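Local coordinates for protein bifunctional endomannanase/endoglucanase (Caldanaerobius polysaccharolyticus, PDB 3W0K) that probably hydrolyses internal linkages in the backbones of mannan and cellulose-type glucan chains, as a family 5 glycoside hydrolase with a beta/alpha-barrel fold, at residues 239-244 with 279-284; 182-187 with 245-250. All coordinates share one frame; numbering follows the deposited sequence.

Contact 1 (239-244 with 279-284)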
loop_
_atom_site.group_PDB
_atom_site.type_symbol
_atom_site.label_atom_id
_atom_site.label_comp_id
_atom_site.label_asym_id
_atom_site.label_seq_id
_atom_site.Cartn_x
_atom_site.Cartn_y
_atom_site.Cartn_z
ATOM N N GLU A 239 4.655 -0.035 20.594
ATOM C CA GLU A 239 5.762 0.919 20.589
ATOM C C GLU A 239 6.013 1.386 19.158
ATOM O O GLU A 239 6.195 2.577 18.906
ATOM C CB GLU A 239 7.033 0.281 21.147
ATOM C CG GLU A 239 6.990 -0.007 22.641
ATOM C CD GLU A 239 8.291 -0.595 23.158
ATOM O OE1 GLU A 239 9.370 -0.070 22.797
ATOM O OE2 GLU A 239 8.236 -1.579 23.928
ATOM N N TYR A 240 5.977 0.434 18.232
ATOM C CA TYR A 240 6.190 0.699 16.812
ATOM C C TYR A 240 5.121 1.634 16.245
ATOM O O TYR A 240 5.416 2.498 15.417
ATOM C CB TYR A 240 6.204 -0.628 16.045
ATOM C CG TYR A 240 6.126 -0.493 14.543
ATOM C CD1 TYR A 240 7.204 -0.002 13.808
ATOM C CD2 TYR A 240 4.969 -0.848 13.859
ATOM C CE1 TYR A 240 7.127 0.133 12.423
ATOM C CE2 TYR A 240 4.881 -0.717 12.479
ATOM C CZ TYR A 240 5.957 -0.228 11.768
ATOM O OH TYR A 240 5.850 -0.101 10.404
ATOM N N TYR A 241 3.884 1.465 16.699
ATOM C CA TYR A 241 2.781 2.290 16.222
ATOM C C TYR A 241 2.532 3.568 17.018
ATOM O O TYR A 241 1.746 4.412 16.590
ATOM C CB TYR A 241 1.492 1.465 16.145
ATOM C CG TYR A 241 1.453 0.497 14.983
ATOM C CD1 TYR A 241 1.642 0.943 13.674
ATOM C CD2 TYR A 241 1.231 -0.863 15.188
ATOM C CE1 TYR A 241 1.611 0.055 12.599
ATOM C CE2 TYR A 241 1.200 -1.758 14.123
ATOM C CZ TYR A 241 1.394 -1.291 12.830
ATOM O OH TYR A 241 1.400 -2.180 11.781
ATOM N N LYS A 242 3.228 3.735 18.143
ATOM C CA LYS A 242 3.036 4.919 18.980
ATOM C C LYS A 242 3.121 6.257 18.237
ATOM O O LYS A 242 2.255 7.111 18.412
ATOM C CB LYS A 242 3.977 4.911 20.190
ATOM C CG LYS A 242 3.674 6.021 21.189
ATOM C CD LYS A 242 4.576 5.957 22.408
ATOM C CE LYS A 242 4.158 6.987 23.451
ATOM N NZ LYS A 242 4.161 8.381 22.916
ATOM N N PRO A 243 4.157 6.457 17.395
ATOM C CA PRO A 243 4.259 7.729 16.667
ATOM C C PRO A 243 3.053 7.965 15.754
ATOM O O PRO A 243 2.648 9.106 15.517
ATOM C CB PRO A 243 5.547 7.556 15.864
ATOM C CG PRO A 243 6.372 6.662 16.740
ATOM C CD PRO A 243 5.353 5.630 17.159
ATOM N N TRP A 244 2.489 6.876 15.236
ATOM C CA TRP A 244 1.321 6.954 14.366
ATOM C C TRP A 244 0.072 7.258 15.190
ATOM O O TRP A 244 -0.796 8.013 14.759
ATOM C CB TRP A 244 1.158 5.653 13.579
ATOM C CG TRP A 244 2.249 5.447 12.572
ATOM C CD1 TRP A 244 3.480 4.901 12.791
ATOM C CD2 TRP A 244 2.208 5.805 11.186
ATOM N NE1 TRP A 244 4.213 4.899 11.625
ATOM C CE2 TRP A 244 3.455 5.448 10.625
ATOM C CE3 TRP A 244 1.238 6.394 10.364
ATOM C CZ2 TRP A 244 3.758 5.658 9.274
ATOM C CZ3 TRP A 244 1.538 6.604 9.020
ATOM C CH2 TRP A 244 2.790 6.235 8.490
ATOM N N SER A 279 -5.879 -7.115 16.032
ATOM C CA SER A 279 -6.540 -6.697 17.272
ATOM C C SER A 279 -6.138 -5.258 17.592
ATOM O O SER A 279 -6.934 -4.489 18.127
ATOM C CB SER A 279 -6.212 -7.638 18.441
ATOM O OG SER A 279 -4.837 -7.631 18.766
ATOM N N LEU A 280 -4.906 -4.891 17.245
ATOM C CA LEU A 280 -4.436 -3.527 17.459
ATOM C C LEU A 280 -5.176 -2.580 16.519
ATOM O O LEU A 280 -5.582 -1.494 16.923
ATOM C CB LEU A 280 -2.930 -3.418 17.221
ATOM C CG LEU A 280 -2.032 -3.874 18.369
ATOM C CD1 LEU A 280 -0.579 -3.746 17.967
ATOM C CD2 LEU A 280 -2.319 -3.027 19.607
ATOM N N TYR A 281 -5.355 -2.993 15.266
ATOM C CA TYR A 281 -6.059 -2.155 14.298
ATOM C C TYR A 281 -7.505 -1.921 14.735
ATOM O O TYR A 281 -8.032 -0.821 14.578
ATOM C CB TYR A 281 -6.025 -2.779 12.898
ATOM C CG TYR A 281 -4.638 -2.929 12.307
ATOM C CD1 TYR A 281 -3.550 -2.212 12.814
ATOM C CD2 TYR A 281 -4.411 -3.809 11.253
ATOM C CE1 TYR A 281 -2.268 -2.375 12.282
ATOM C CE2 TYR A 281 -3.141 -3.979 10.714
ATOM C CZ TYR A 281 -2.075 -3.263 11.232
ATOM O OH TYR A 281 -0.821 -3.456 10.703
ATOM N N LYS A 282 -8.127 -2.945 15.317
ATOM C CA LYS A 282 -9.501 -2.831 15.795
ATOM C C LYS A 282 -9.562 -1.848 16.962
ATOM O O LYS A 282 -10.435 -0.978 17.010
ATOM C CB LYS A 282 -10.036 -4.194 16.239
ATOM C CG LYS A 282 -11.517 -4.170 16.594
ATOM C CD LYS A 282 -12.020 -5.539 16.998
ATOM C CE LYS A 282 -13.524 -5.519 17.216
ATOM N NZ LYS A 282 -14.043 -6.858 17.603
ATOM N N GLU A 283 -8.611 -1.974 17.882
ATOM C CA GLU A 283 -8.537 -1.096 19.049
ATOM C C GLU A 283 -8.304 0.356 18.635
ATOM O O GLU A 283 -8.923 1.276 19.177
ATOM C CB GLU A 283 -7.408 -1.551 19.979
ATOM C CG GLU A 283 -7.237 -0.683 21.220
ATOM C CD GLU A 283 -6.060 -1.099 22.078
ATOM O OE1 GLU A 283 -5.780 -2.311 22.170
ATOM O OE2 GLU A 283 -5.414 -0.207 22.666
ATOM N N PHE A 284 -7.418 0.547 17.658
ATOM C CA PHE A 284 -7.076 1.874 17.152
ATOM C C PHE A 284 -8.142 2.411 16.202
ATOM O O PHE A 284 -8.153 3.604 15.885
ATOM C CB PHE A 284 -5.745 1.833 16.388
ATOM C CG PHE A 284 -4.554 1.420 17.215
ATOM C CD1 PHE A 284 -4.603 1.411 18.608
ATOM C CD2 PHE A 284 -3.368 1.055 16.587
ATOM C CE1 PHE A 284 -3.487 1.046 19.358
ATOM C CE2 PHE A 284 -2.248 0.689 17.327
ATOM C CZ PHE A 284 -2.308 0.685 18.716
#

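Contact 2 (182-187 with 245-250)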
loop_
_atom_site.group_PDB
_atom_site.type_symbol
_atom_site.label_atom_id
_atom_site.label_comp_id
_atom_site.label_asym_id
_atom_site.label_seq_id
_atom_site.Cartn_x
_atom_site.Cartn_y
_atom_site.Cartn_z
ATOM N N ALA A 182 6.405 7.658 10.896
ATOM C CA ALA A 182 5.367 8.686 10.965
ATOM C C ALA A 182 5.915 10.054 10.563
ATOM O O ALA A 182 7.101 10.341 10.752
ATOM C CB ALA A 182 4.773 8.744 12.368
ATOM N N MET A 183 5.033 10.909 10.054
ATOM C CA MET A 183 5.433 12.229 9.578
ATOM C C MET A 183 4.658 13.378 10.216
ATOM O O MET A 183 3.790 13.980 9.586
ATOM C CB MET A 183 5.268 12.272 8.053
ATOM C CG MET A 183 6.012 11.150 7.337
ATOM S SD MET A 183 5.385 10.813 5.679
ATOM C CE MET A 183 3.748 10.137 6.062
ATOM N N PRO A 184 4.992 13.727 11.468
ATOM C CA PRO A 184 4.286 14.824 12.139
ATOM C C PRO A 184 4.420 16.162 11.409
ATOM O O PRO A 184 3.546 17.024 11.516
ATOM C CB PRO A 184 4.930 14.850 13.530
ATOM C CG PRO A 184 6.291 14.278 13.304
ATOM C CD PRO A 184 6.027 13.148 12.343
ATOM N N GLU A 185 5.482 16.297 10.616
ATOM C CA GLU A 185 5.730 17.515 9.852
ATOM C C GLU A 185 4.693 17.742 8.751
ATOM O O GLU A 185 4.573 18.848 8.226
ATOM C CB GLU A 185 7.150 17.514 9.260
ATOM C CG GLU A 185 7.448 16.400 8.244
ATOM C CD GLU A 185 7.882 15.078 8.879
ATOM O OE1 GLU A 185 7.733 14.889 10.104
ATOM O OE2 GLU A 185 8.386 14.211 8.139
ATOM N N LEU A 186 3.935 16.699 8.415
ATOM C CA LEU A 186 2.905 16.806 7.382
ATOM C C LEU A 186 1.498 16.585 7.946
ATOM O O LEU A 186 0.537 16.411 7.195
ATOM C CB LEU A 186 3.186 15.811 6.249
ATOM C CG LEU A 186 4.395 16.122 5.359
ATOM C CD1 LEU A 186 4.749 14.912 4.512
ATOM C CD2 LEU A 186 4.099 17.336 4.480
ATOM N N ALA A 187 1.381 16.638 9.270
ATOM C CA ALA A 187 0.104 16.432 9.954
ATOM C C ALA A 187 -0.997 17.431 9.588
ATOM O O ALA A 187 -2.170 17.064 9.506
ATOM C CB ALA A 187 0.322 16.430 11.464
ATOM N N ARG A 245 0.002 6.683 16.387
ATOM C CA ARG A 245 -1.124 6.911 17.289
ATOM C C ARG A 245 -1.116 8.340 17.821
ATOM O O ARG A 245 -2.175 8.948 17.996
ATOM C CB ARG A 245 -1.090 5.915 18.449
ATOM C CG ARG A 245 -1.634 4.551 18.082
ATOM C CD ARG A 245 -3.150 4.594 17.926
ATOM N NE ARG A 245 -3.838 4.525 19.216
ATOM C CZ ARG A 245 -5.152 4.647 19.381
ATOM N NH1 ARG A 245 -5.948 4.858 18.339
ATOM N NH2 ARG A 245 -5.683 4.505 20.590
ATOM N N ASP A 246 0.079 8.872 18.073
ATOM C CA ASP A 246 0.223 10.239 18.570
ATOM C C ASP A 246 -0.324 11.222 17.544
ATOM O O ASP A 246 -0.911 12.242 17.900
ATOM C CB ASP A 246 1.694 10.561 18.869
ATOM C CG ASP A 246 2.224 9.821 20.090
ATOM O OD1 ASP A 246 1.416 9.309 20.895
ATOM O OD2 ASP A 246 3.461 9.756 20.247
ATOM N N LEU A 247 -0.136 10.900 16.268
ATOM C CA LEU A 247 -0.627 11.741 15.185
ATOM C C LEU A 247 -2.144 11.635 15.069
ATOM O O LEU A 247 -2.826 12.638 14.861
ATOM C CB LEU A 247 0.039 11.345 13.866
ATOM C CG LEU A 247 1.019 12.360 13.271
ATOM C CD1 LEU A 247 1.852 13.013 14.362
ATOM C CD2 LEU A 247 1.898 11.683 12.243
ATOM N N GLN A 248 -2.665 10.419 15.221
ATOM C CA GLN A 248 -4.102 10.173 15.140
ATOM C C GLN A 248 -4.832 10.903 16.266
ATOM O O GLN A 248 -5.954 11.379 16.084
ATOM C CB GLN A 248 -4.393 8.673 15.213
ATOM C CG GLN A 248 -5.864 8.316 15.056
ATOM C CD GLN A 248 -6.155 6.868 15.394
ATOM O OE1 GLN A 248 -5.314 6.171 15.958
ATOM N NE2 GLN A 248 -7.355 6.409 15.053
ATOM N N GLN A 249 -4.185 10.988 17.426
ATOM C CA GLN A 249 -4.750 11.672 18.586
ATOM C C GLN A 249 -4.808 13.177 18.330
ATOM O O GLN A 249 -5.613 13.889 18.931
ATOM C CB GLN A 249 -3.917 11.378 19.830
ATOM N N LYS A 250 -3.947 13.648 17.430
ATOM C CA LYS A 250 -3.883 15.061 17.067
ATOM C C LYS A 250 -4.878 15.417 15.960
ATOM O O LYS A 250 -4.945 16.568 15.526
ATOM C CB LYS A 250 -2.466 15.429 16.641
#

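Contact 1 (239-244 with 279-284)
Tyr241 reaches across to Leu280, Tyr281 and Phe284, and each step along its side chain finds a different neighbour. Its CB lies 4.0 Å from CE2 of Phe284, an apolar touch near the backbone. CG stands beside the backbone N and anti to the carbonyl carbon (chi1 -74°), a torsion that carries the ring toward helix 267-284. CD2 of Tyr241 comes within 4.4 Å of CD1 of Leu280, the methyl lying at the ring edge near its plane. Further out, CE2 of Tyr241 is 4.0 Å from CE1 of Tyr281, and the same CE1 lies 3.9 Å from CZ of Tyr241. Here the two phenols form an offset edge-to-face pair: the edge of Tyr281 is directed at the face of Tyr241, the planes meet at 70°, and the ring centroids are 5.9 Å apart. Such packing illustrates how a TIM barrel joins consecutive outer helices: helices 234-249 and 267-284 flank strand 254-259 in the chain and run roughly parallel, 29° apart, with their axes 12.4 Å from each other at these segments. Long side chains bridge this separation, three of them aromatic, with Leu280 filling in, and Tyr281 also rests on Ile256 of the intervening strand. At the tip, the hydroxyl of Tyr281 donates to OH of Tyr241 at 2.8 Å, while OH of Tyr241 is also bonded to the carbonyl oxygen of Arg196, anchoring it and linking both phenols to strand 192-197. A leucine in place of Tyr241 would probably leave the Tyr281 hydroxyl and the Arg196 carbonyl without this mate and open a gap beside Tyr281. On the ring face turned from Tyr281, CD2 of Tyr240 lies 3.6 Å above the centre, so flanking rings help hold the Tyr241 ring's orientation.

Contact 2 (182-187 with 245-250)
Leu247 holds chi1 at -111°, off the staggered positions, and chi2 at 39°, and this unusual pair of torsions spreads its two methyls over residues 182-184, one on the proline ring and one on the peptide before it. CD1 of Leu247 is 3.7 Å from CB of Pro184 and 3.8 Å from CA of Pro184. CD2 of Leu247 takes the preceding peptide bond, at 3.8 Å from C of Met183, and is also 4.1 Å from CB of Ala182. No hydrogen bond crosses between the segments; one branched aliphatic side chain near the C-terminal end of a helix is packed by van der Waals contact against a methyl, a peptide and a pyrrolidine ring. Pro184 opens a short 3-10 turn, closed by N of Leu186 on O of Met183 at 3.0 Å. On another side of helix 234-249, NH1 of Arg245 donates to OE1 of Gln248 at 2.8 Å; the donor stands well above the carbonyl plane, and the bond is bent to 142°. OE1 of Gln248 also receives the indole N-H of Trp286. Leading from helix 176-179 to strand 192-197, the loop is wedged on the outside of the barrel: Leu247 of helix 234-249 packs against it, Leu186 reaches helix 148-165, and Met183 rests on Ile173 of strand 170-174.

Overall arrangement
Helix 234-249 serves both contacts, meeting helix 267-284 in contact 1 and the loop at 182-187 in contact 2. Both are largely buried; contact 2 differs in having Pro184 exposed at its margin. Their chemistry differs too: the helix pair combines aromatic packing with an enclosed hydroxyl chain tied to a barrel strand, while the helix-loop junction relies on aliphatic packing against side chains and a peptide, with no polar bond across it. With centres about 13 Å apart, the two sites also touch, through Phe284 O and Gln248 NE2 at 3.0 Å, a probable hydrogen bond, and through Pro243 CB against Ala182 CB. One helix thus meets the next barrel helix through one side and the loop before strand 192-197 through its C-terminal part.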